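Local coordinates for hypothetical conserved protein (PDB 2YXY) that is of unknown function, a small DUF1811-family protein in which a pair of helices packs beside a four-stranded antiparallel sheet, at residues A[50-54]-A[103-107]; A[75-79]-A[90-94]; A[83-89]-A[100-104]. All blocks are in the same frame, centred on the assembly; numbering follows the deposited sequence.

Contact 1: A[50-54]-A[103-107]; sequences AMAKA and PISLL
Ser105 reaches across to the last turn of helix 39-54 and donates its hydroxyl to the carbonyl oxygen of Ala50, with Ser105 OG 2.6 Å from Ala50 O. That oxygen already takes the helical bond from Ala54 N, at 3.0 Å from Ala50 O. The two donors arrive from opposite faces of the carbonyl plane, the hydroxyl standing 37° out of it, so one buried oxygen serves both. The rotation about Ser105 CA-CB makes this possible: OG sits between the backbone N and the carbonyl carbon (chi1 53°), which turns it to the helix while CB rests against Ala54 N. A small polar residue suits the spot, since it fits between the CB atoms of Ala50, Lys53 and Ala54.

Met51 bends at chi2 and chi3, and this fold of its chain brings SD to Pro103 CB and to Pro103 CG, 3.7 Å from the latter, the two side chains meeting nearly at right angles. Ala54 CB lies 4.1 Å from Ile104 CG1, and Ile104 CD1 comes 3.8 Å from Ala54 O. Leu106 CD2 touches the Ala50 methyl. Lys53 gives only its CB to Ser105, its extended chain leading the amine away. Helix 16-36 covers another side of Ala52 and Lys53. Small residues on a helix face thus admit a 3-10 turn, Ile104 to Leu106: the end of a helix packed on the turn that follows the last strand, in a protein of the alpha+beta class.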
loop_
_atom_site.group_PDB
_atom_site.type_symbol
_atom_site.label_atom_id
_atom_site.label_comp_id
_atom_site.label_asym_id
_atom_site.label_seq_id
_atom_site.Cartn_x
_atom_site.Cartn_y
_atom_site.Cartn_z
ATOM N N ALA A 50 4.504 -0.165 1.237
ATOM C CA ALA A 50 3.158 0.287 0.904
ATOM C C ALA A 50 2.431 0.724 2.187
ATOM O O ALA A 50 1.726 1.748 2.209
ATOM C CB ALA A 50 2.376 -0.854 0.220
ATOM N N MET A 51 2.589 -0.056 3.252
ATOM C CA MET A 51 1.923 0.280 4.510
ATOM C C MET A 51 2.456 1.571 5.081
ATOM O O MET A 51 1.680 2.418 5.501
ATOM C CB MET A 51 2.081 -0.848 5.534
ATOM C CG MET A 51 1.189 -2.031 5.265
ATOM S SD MET A 51 -0.568 -1.583 5.146
ATOM C CE MET A 51 -0.881 -0.897 6.729
ATOM N N ALA A 52 3.778 1.729 5.111
ATOM C CA ALA A 52 4.319 2.962 5.641
ATOM C C ALA A 52 3.837 4.155 4.791
ATOM O O ALA A 52 3.525 5.214 5.334
ATOM C CB ALA A 52 5.842 2.907 5.676
ATOM N N LYS A 53 3.781 3.989 3.469
ATOM C CA LYS A 53 3.312 5.074 2.607
ATOM C C LYS A 53 1.856 5.459 2.899
ATOM O O LYS A 53 1.521 6.637 2.905
ATOM C CB LYS A 53 3.449 4.686 1.130
ATOM C CG LYS A 53 4.893 4.745 0.608
ATOM C CD LYS A 53 4.931 4.337 -0.877
ATOM C CE LYS A 53 6.309 4.525 -1.471
ATOM N NZ LYS A 53 6.382 3.790 -2.788
ATOM N N ALA A 54 1.022 4.464 3.182
ATOM C CA ALA A 54 -0.381 4.688 3.465
ATOM C C ALA A 54 -0.607 5.641 4.635
ATOM O O ALA A 54 -1.584 6.394 4.647
ATOM C CB ALA A 54 -1.068 3.364 3.753
ATOM N N PRO A 103 -4.129 -1.226 1.045
ATOM C CA PRO A 103 -3.655 0.030 1.658
ATOM C C PRO A 103 -3.989 1.139 0.666
ATOM O O PRO A 103 -3.859 0.928 -0.560
ATOM C CB PRO A 103 -2.130 -0.168 1.787
ATOM C CG PRO A 103 -1.925 -1.665 1.726
ATOM C CD PRO A 103 -3.001 -2.129 0.726
ATOM N N ILE A 104 -4.398 2.306 1.165
ATOM C CA ILE A 104 -4.765 3.407 0.270
ATOM C C ILE A 104 -3.603 3.873 -0.612
ATOM O O ILE A 104 -3.808 4.501 -1.662
ATOM C CB ILE A 104 -5.371 4.622 1.062
ATOM C CG1 ILE A 104 -4.401 5.138 2.146
ATOM C CG2 ILE A 104 -6.667 4.180 1.726
ATOM C CD1 ILE A 104 -4.954 6.381 2.900
ATOM N N SER A 105 -2.381 3.536 -0.209
ATOM C CA SER A 105 -1.210 3.909 -0.998
ATOM C C SER A 105 -1.168 3.141 -2.338
ATOM O O SER A 105 -0.385 3.481 -3.226
ATOM C CB SER A 105 0.065 3.616 -0.195
ATOM O OG SER A 105 0.052 2.269 0.262
ATOM N N LEU A 106 -1.989 2.100 -2.481
ATOM C CA LEU A 106 -2.010 1.340 -3.731
ATOM C C LEU A 106 -3.142 1.772 -4.706
ATOM O O LEU A 106 -3.381 1.097 -5.700
ATOM C CB LEU A 106 -2.093 -0.177 -3.431
ATOM C CG LEU A 106 -0.879 -0.757 -2.644
ATOM C CD1 LEU A 106 -0.970 -2.267 -2.570
ATOM C CD2 LEU A 106 0.443 -0.376 -3.332
ATOM N N LEU A 107 -3.814 2.891 -4.414
ATOM C CA LEU A 107 -4.898 3.419 -5.252
ATOM C C LEU A 107 -4.456 4.749 -5.865
ATOM O O LEU A 107 -4.139 5.691 -5.142
ATOM C CB LEU A 107 -6.161 3.650 -4.417
ATOM C CG LEU A 107 -6.698 2.459 -3.617
ATOM C CD1 LEU A 107 -7.897 2.913 -2.796
ATOM C CD2 LEU A 107 -7.071 1.307 -4.549
#

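Contact 2: A[75-79]-A[90-94]; sequences GEYFK and GWRLK
Gly90 N lies 3.3 Å from Phe78 CZ, oblique to the ring, and Gly90 CA makes a close CA-H...O contact to Lys79 O, a place that suits a residue without a side chain. Trp91 and Lys79 exchange backbone bonds: Lys79 N to Trp91 O at 2.9 Å is almost straight (177°), and Trp91 N returns to Lys79 O at 3.1 Å. Trp91 N also sits over a face of the Phe78 ring, while the indole runs alongside the Lys79 chain, NE1 3.6 Å from Lys79 CB. Arg92 pairs with Phe78 without hydrogen bonds, its CG against Phe78 CD2 and its extended chain carrying the guanidinium toward Glu76, with Arg92 NH2 4.3 Å from Glu76 OE1. Leu93 N then bonds to Tyr77 O at 3.0 Å, and its two methyls divide between Tyr77 CB and Lys79 CB. Lys94 curls through three bent torsions to place NZ 3.6 Å from Glu76 OE1, a salt bridge, while water 1 links Lys94 N to Tyr77 O. This one salt bridge, with the guanidinium farther off, would probably favour the charged form of Glu76, and the hairpin passes from a buried aromatic ring packed on backbone to charged groups at its open end.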
loop_
_atom_site.group_PDB
_atom_site.type_symbol
_atom_site.label_atom_id
_atom_site.label_comp_id
_atom_site.label_asym_id
_atom_site.label_seq_id
_atom_site.Cartn_x
_atom_site.Cartn_y
_atom_site.Cartn_z
ATOM N N GLY A 75 -3.625 -0.620 -15.998
ATOM C CA GLY A 75 -4.812 -1.263 -16.544
ATOM C C GLY A 75 -5.704 -2.020 -15.569
ATOM O O GLY A 75 -6.742 -2.559 -15.967
ATOM N N GLU A 76 -5.325 -2.076 -14.296
ATOM C CA GLU A 76 -6.148 -2.776 -13.313
ATOM C C GLU A 76 -6.836 -1.757 -12.407
ATOM O O GLU A 76 -6.270 -0.701 -12.105
ATOM C CB GLU A 76 -5.285 -3.743 -12.526
ATOM C CG GLU A 76 -4.476 -4.609 -13.450
ATOM C CD GLU A 76 -3.924 -5.817 -12.764
ATOM O OE1 GLU A 76 -4.731 -6.543 -12.143
ATOM O OE2 GLU A 76 -2.695 -6.042 -12.850
ATOM N N TYR A 77 -8.066 -2.060 -11.997
ATOM C CA TYR A 77 -8.837 -1.129 -11.175
ATOM C C TYR A 77 -9.440 -1.772 -9.956
ATOM O O TYR A 77 -9.707 -2.978 -9.934
ATOM C CB TYR A 77 -9.947 -0.450 -12.012
ATOM C CG TYR A 77 -9.412 0.547 -13.020
ATOM C CD1 TYR A 77 -8.816 0.119 -14.214
ATOM C CD2 TYR A 77 -9.417 1.914 -12.740
ATOM C CE1 TYR A 77 -8.234 1.022 -15.093
ATOM C CE2 TYR A 77 -8.839 2.822 -13.609
ATOM C CZ TYR A 77 -8.244 2.377 -14.783
ATOM O OH TYR A 77 -7.645 3.298 -15.631
ATOM N N PHE A 78 -9.678 -0.945 -8.945
ATOM C CA PHE A 78 -10.235 -1.420 -7.686
ATOM C C PHE A 78 -11.489 -0.621 -7.360
ATOM O O PHE A 78 -11.497 0.605 -7.425
ATOM C CB PHE A 78 -9.179 -1.238 -6.576
ATOM C CG PHE A 78 -9.529 -1.889 -5.271
ATOM C CD1 PHE A 78 -9.933 -1.119 -4.185
ATOM C CD2 PHE A 78 -9.402 -3.269 -5.108
ATOM C CE1 PHE A 78 -10.185 -1.697 -2.955
ATOM C CE2 PHE A 78 -9.656 -3.873 -3.871
ATOM C CZ PHE A 78 -10.051 -3.081 -2.787
ATOM N N LYS A 79 -12.545 -1.323 -6.991
ATOM C CA LYS A 79 -13.796 -0.671 -6.664
ATOM C C LYS A 79 -13.909 -0.637 -5.149
ATOM O O LYS A 79 -13.981 -1.675 -4.509
ATOM C CB LYS A 79 -14.951 -1.465 -7.257
ATOM C CG LYS A 79 -16.128 -0.611 -7.644
ATOM C CD LYS A 79 -16.737 0.084 -6.467
ATOM C CE LYS A 79 -18.020 0.769 -6.909
ATOM N NZ LYS A 79 -18.892 -0.180 -7.661
ATOM N N GLY A 90 -12.640 -3.546 -0.825
ATOM C CA GLY A 90 -13.348 -3.544 -2.093
ATOM C C GLY A 90 -12.903 -4.736 -2.910
ATOM O O GLY A 90 -12.542 -5.771 -2.350
ATOM N N TRP A 91 -12.904 -4.602 -4.228
ATOM C CA TRP A 91 -12.503 -5.716 -5.079
ATOM C C TRP A 91 -11.943 -5.269 -6.418
ATOM O O TRP A 91 -12.309 -4.208 -6.934
ATOM C CB TRP A 91 -13.703 -6.647 -5.288
ATOM C CG TRP A 91 -14.994 -5.896 -5.419
ATOM C CD1 TRP A 91 -15.369 -5.091 -6.456
ATOM C CD2 TRP A 91 -16.035 -5.795 -4.437
ATOM N NE1 TRP A 91 -16.573 -4.487 -6.180
ATOM C CE2 TRP A 91 -17.008 -4.902 -4.946
ATOM C CE3 TRP A 91 -16.246 -6.372 -3.172
ATOM C CZ2 TRP A 91 -18.170 -4.564 -4.235
ATOM C CZ3 TRP A 91 -17.405 -6.036 -2.463
ATOM C CH2 TRP A 91 -18.351 -5.142 -3.000
ATOM N N ARG A 92 -11.038 -6.076 -6.969
ATOM C CA ARG A 92 -10.436 -5.776 -8.263
ATOM C C ARG A 92 -11.445 -6.154 -9.336
ATOM O O ARG A 92 -12.030 -7.226 -9.279
ATOM C CB ARG A 92 -9.159 -6.592 -8.464
ATOM C CG ARG A 92 -8.063 -6.292 -7.452
ATOM C CD ARG A 92 -7.025 -7.418 -7.433
ATOM N NE ARG A 92 -5.973 -7.213 -6.435
ATOM C CZ ARG A 92 -4.816 -6.598 -6.672
ATOM N NH1 ARG A 92 -3.920 -6.462 -5.698
ATOM N NH2 ARG A 92 -4.543 -6.131 -7.883
ATOM N N LEU A 93 -11.644 -5.282 -10.315
ATOM C CA LEU A 93 -12.596 -5.575 -11.377
ATOM C C LEU A 93 -12.187 -6.781 -12.235
ATOM O O LEU A 93 -12.972 -7.717 -12.413
ATOM C CB LEU A 93 -12.793 -4.337 -12.251
ATOM C CG LEU A 93 -13.274 -3.118 -11.452
ATOM C CD1 LEU A 93 -13.487 -1.935 -12.377
ATOM C CD2 LEU A 93 -14.569 -3.465 -10.715
ATOM N N LYS A 94 -10.956 -6.775 -12.743
ATOM C CA LYS A 94 -10.480 -7.864 -13.589
ATOM C C LYS A 94 -10.290 -9.192 -12.875
ATOM O O LYS A 94 -9.892 -10.175 -13.496
ATOM C CB LYS A 94 -9.168 -7.483 -14.275
ATOM C CG LYS A 94 -9.323 -6.485 -15.409
ATOM C CD LYS A 94 -8.343 -6.760 -16.557
ATOM C CE LYS A 94 -6.884 -6.613 -16.138
ATOM N NZ LYS A 94 -6.473 -7.606 -15.099
HETATM O O HOH W 1 -8.820 -4.886 -11.552
#

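Contact 3: A[83-89]-A[100-104]; sequences LKGVFAW and EALPI
The methyl of Ala101 stands squarely over the six-membered ring of Trp89, CB 3.5 Å from the centroid and only 2° off the ring normal, a CH-pi contact. All six ring atoms lie at nearly equal distance from this one carbon, so alanine's single methyl, the smallest of bumps, rests directly on the flat face of a broad plate. The indole is put there by CG lying anti to the carbonyl carbon (chi1 -63°).

Ala101 CB is a bump for a second neighbour too, touching Phe87 CD1 at 4.1 Å, and further along the same ring Phe87 CE1 meets Pro103 CG. The phenyl ring thus bridges the alanine methyl and Pro103 CG, with the carbonyl of Leu102 between them.

Toward the turn the next bump comes from the same segment, just past the end of its strand: Ile104, a beta-branched residue, lays its CG2 methyl against Leu83 CD1 and against Val86 O, 3.4 Å from the latter. It sits beside the Type II' turn from Lys84 to Phe87 that takes the chain back. Gly85 accommodates the positive phi of that turn.

Backbone bonds keep the register: Ala88 N to Leu102 O and Leu102 N to Ala88 O, both 2.8 Å, and then Ile104 N to Val86 O at 2.9 Å. The face bearing Ala88 and Leu102 turns inward, where the Ala88 methyl meets Phe78 and Leu107. Trp89 also stacks on Tyr82 of strand 76-84. Strand 87-92 is thus flanked by strands 76-84 and 100-103, and helix 39-54 meets the hairpin through Val86, Phe87 and Pro103, all three of which touch Met51.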
loop_
_atom_site.group_PDB
_atom_site.type_symbol
_atom_site.label_atom_id
_atom_site.label_comp_id
_atom_site.label_asym_id
_atom_site.label_seq_id
_atom_site.Cartn_x
_atom_site.Cartn_y
_atom_site.Cartn_z
ATOM N N LEU A 83 -13.935 2.373 3.418
ATOM C CA LEU A 83 -12.649 2.688 4.003
ATOM C C LEU A 83 -12.617 2.455 5.518
ATOM O O LEU A 83 -13.616 2.641 6.220
ATOM C CB LEU A 83 -12.292 4.137 3.705
ATOM C CG LEU A 83 -11.999 4.553 2.260
ATOM C CD1 LEU A 83 -10.901 3.672 1.694
ATOM C CD2 LEU A 83 -13.256 4.465 1.415
ATOM N N LYS A 84 -11.450 2.053 6.015
ATOM C CA LYS A 84 -11.247 1.776 7.431
ATOM C C LYS A 84 -9.768 1.945 7.763
ATOM O O LYS A 84 -8.946 1.120 7.375
ATOM C CB LYS A 84 -11.679 0.344 7.746
ATOM C CG LYS A 84 -13.127 0.208 8.150
ATOM C CD LYS A 84 -13.341 0.645 9.591
ATOM C CE LYS A 84 -12.842 -0.407 10.575
ATOM N NZ LYS A 84 -11.421 -0.779 10.340
ATOM N N GLY A 85 -9.434 3.007 8.484
ATOM C CA GLY A 85 -8.042 3.245 8.822
ATOM C C GLY A 85 -7.341 3.640 7.539
ATOM O O GLY A 85 -7.821 4.531 6.832
ATOM N N VAL A 86 -6.230 2.978 7.212
ATOM C CA VAL A 86 -5.513 3.306 5.982
ATOM C C VAL A 86 -5.813 2.259 4.914
ATOM O O VAL A 86 -5.071 2.099 3.942
ATOM C CB VAL A 86 -3.987 3.397 6.228
ATOM C CG1 VAL A 86 -3.710 4.452 7.254
ATOM C CG2 VAL A 86 -3.434 2.069 6.686
ATOM N N PHE A 87 -6.926 1.557 5.111
ATOM C CA PHE A 87 -7.369 0.499 4.214
ATOM C C PHE A 87 -8.661 0.783 3.433
ATOM O O PHE A 87 -9.603 1.427 3.915
ATOM C CB PHE A 87 -7.575 -0.803 4.995
ATOM C CG PHE A 87 -6.304 -1.431 5.483
ATOM C CD1 PHE A 87 -5.509 -2.193 4.623
ATOM C CD2 PHE A 87 -5.894 -1.253 6.794
ATOM C CE1 PHE A 87 -4.312 -2.767 5.073
ATOM C CE2 PHE A 87 -4.701 -1.819 7.257
ATOM C CZ PHE A 87 -3.909 -2.576 6.401
ATOM N N ALA A 88 -8.684 0.284 2.211
ATOM C CA ALA A 88 -9.847 0.419 1.361
ATOM C C ALA A 88 -10.283 -1.011 1.158
ATOM O O ALA A 88 -9.497 -1.832 0.703
ATOM C CB ALA A 88 -9.462 1.048 0.028
ATOM N N TRP A 89 -11.507 -1.332 1.554
ATOM C CA TRP A 89 -12.026 -2.677 1.346
ATOM C C TRP A 89 -12.849 -2.592 0.067
ATOM O O TRP A 89 -13.657 -1.677 -0.101
ATOM C CB TRP A 89 -12.922 -3.089 2.498
ATOM C CG TRP A 89 -12.206 -3.158 3.785
ATOM C CD1 TRP A 89 -11.833 -2.111 4.585
ATOM C CD2 TRP A 89 -11.758 -4.340 4.431
ATOM N NE1 TRP A 89 -11.180 -2.581 5.696
ATOM C CE2 TRP A 89 -11.122 -3.950 5.626
ATOM C CE3 TRP A 89 -11.832 -5.701 4.116
ATOM C CZ2 TRP A 89 -10.567 -4.867 6.509
ATOM C CZ3 TRP A 89 -11.278 -6.616 4.992
ATOM C CH2 TRP A 89 -10.652 -6.195 6.178
ATOM N N GLU A 100 -11.427 -7.618 -0.556
ATOM C CA GLU A 100 -10.019 -7.562 -0.202
ATOM C C GLU A 100 -9.676 -6.197 0.392
ATOM O O GLU A 100 -10.233 -5.186 -0.026
ATOM C CB GLU A 100 -9.217 -7.828 -1.477
ATOM C CG GLU A 100 -7.765 -7.469 -1.465
ATOM C CD GLU A 100 -7.173 -7.520 -2.858
ATOM O OE1 GLU A 100 -5.947 -7.322 -3.000
ATOM O OE2 GLU A 100 -7.943 -7.756 -3.818
ATOM N N ALA A 101 -8.767 -6.178 1.369
ATOM C CA ALA A 101 -8.342 -4.930 2.012
ATOM C C ALA A 101 -7.036 -4.463 1.372
ATOM O O ALA A 101 -6.036 -5.176 1.377
ATOM C CB ALA A 101 -8.146 -5.144 3.515
ATOM N N LEU A 102 -7.044 -3.253 0.838
ATOM C CA LEU A 102 -5.872 -2.719 0.167
ATOM C C LEU A 102 -5.445 -1.413 0.811
ATOM O O LEU A 102 -6.292 -0.575 1.112
ATOM C CB LEU A 102 -6.208 -2.479 -1.306
ATOM C CG LEU A 102 -5.224 -2.887 -2.404
ATOM C CD1 LEU A 102 -4.841 -4.360 -2.251
ATOM C CD2 LEU A 102 -5.869 -2.647 -3.766
ATOM N N PRO A 103 -4.129 -1.226 1.045
ATOM C CA PRO A 103 -3.655 0.030 1.658
ATOM C C PRO A 103 -3.989 1.139 0.666
ATOM O O PRO A 103 -3.859 0.928 -0.560
ATOM C CB PRO A 103 -2.130 -0.168 1.787
ATOM C CG PRO A 103 -1.925 -1.665 1.726
ATOM C CD PRO A 103 -3.001 -2.129 0.726
ATOM N N ILE A 104 -4.398 2.306 1.165
ATOM C CA ILE A 104 -4.765 3.407 0.270
ATOM C C ILE A 104 -3.603 3.873 -0.612
ATOM O O ILE A 104 -3.808 4.501 -1.662
ATOM C CB ILE A 104 -5.371 4.622 1.062
ATOM C CG1 ILE A 104 -4.401 5.138 2.146
ATOM C CG2 ILE A 104 -6.667 4.180 1.726
ATOM C CD1 ILE A 104 -4.954 6.381 2.900
#

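How the contacts relate
The chain runs from helix 39-54 through strands 76-84, 87-92 and 100-103 to the 3-10 turn, and contact 1 joins the two ends of this run while contact 2 lies between them. Contacts 1 and 3 have centres about 9 Å apart and share Pro103 and Ile104, so the end of the last strand and the turn after it meet both the neighbouring strand and the helix; Met51 CE also packs on Phe87 CZ. Contacts 2 and 3 are about 13 Å apart on one antiparallel sheet, and their segments alternate along the chain. Contacts 1 and 2, about 16 Å apart, meet through Leu107 and Phe78. Together they join helix and sheet in one compact unit.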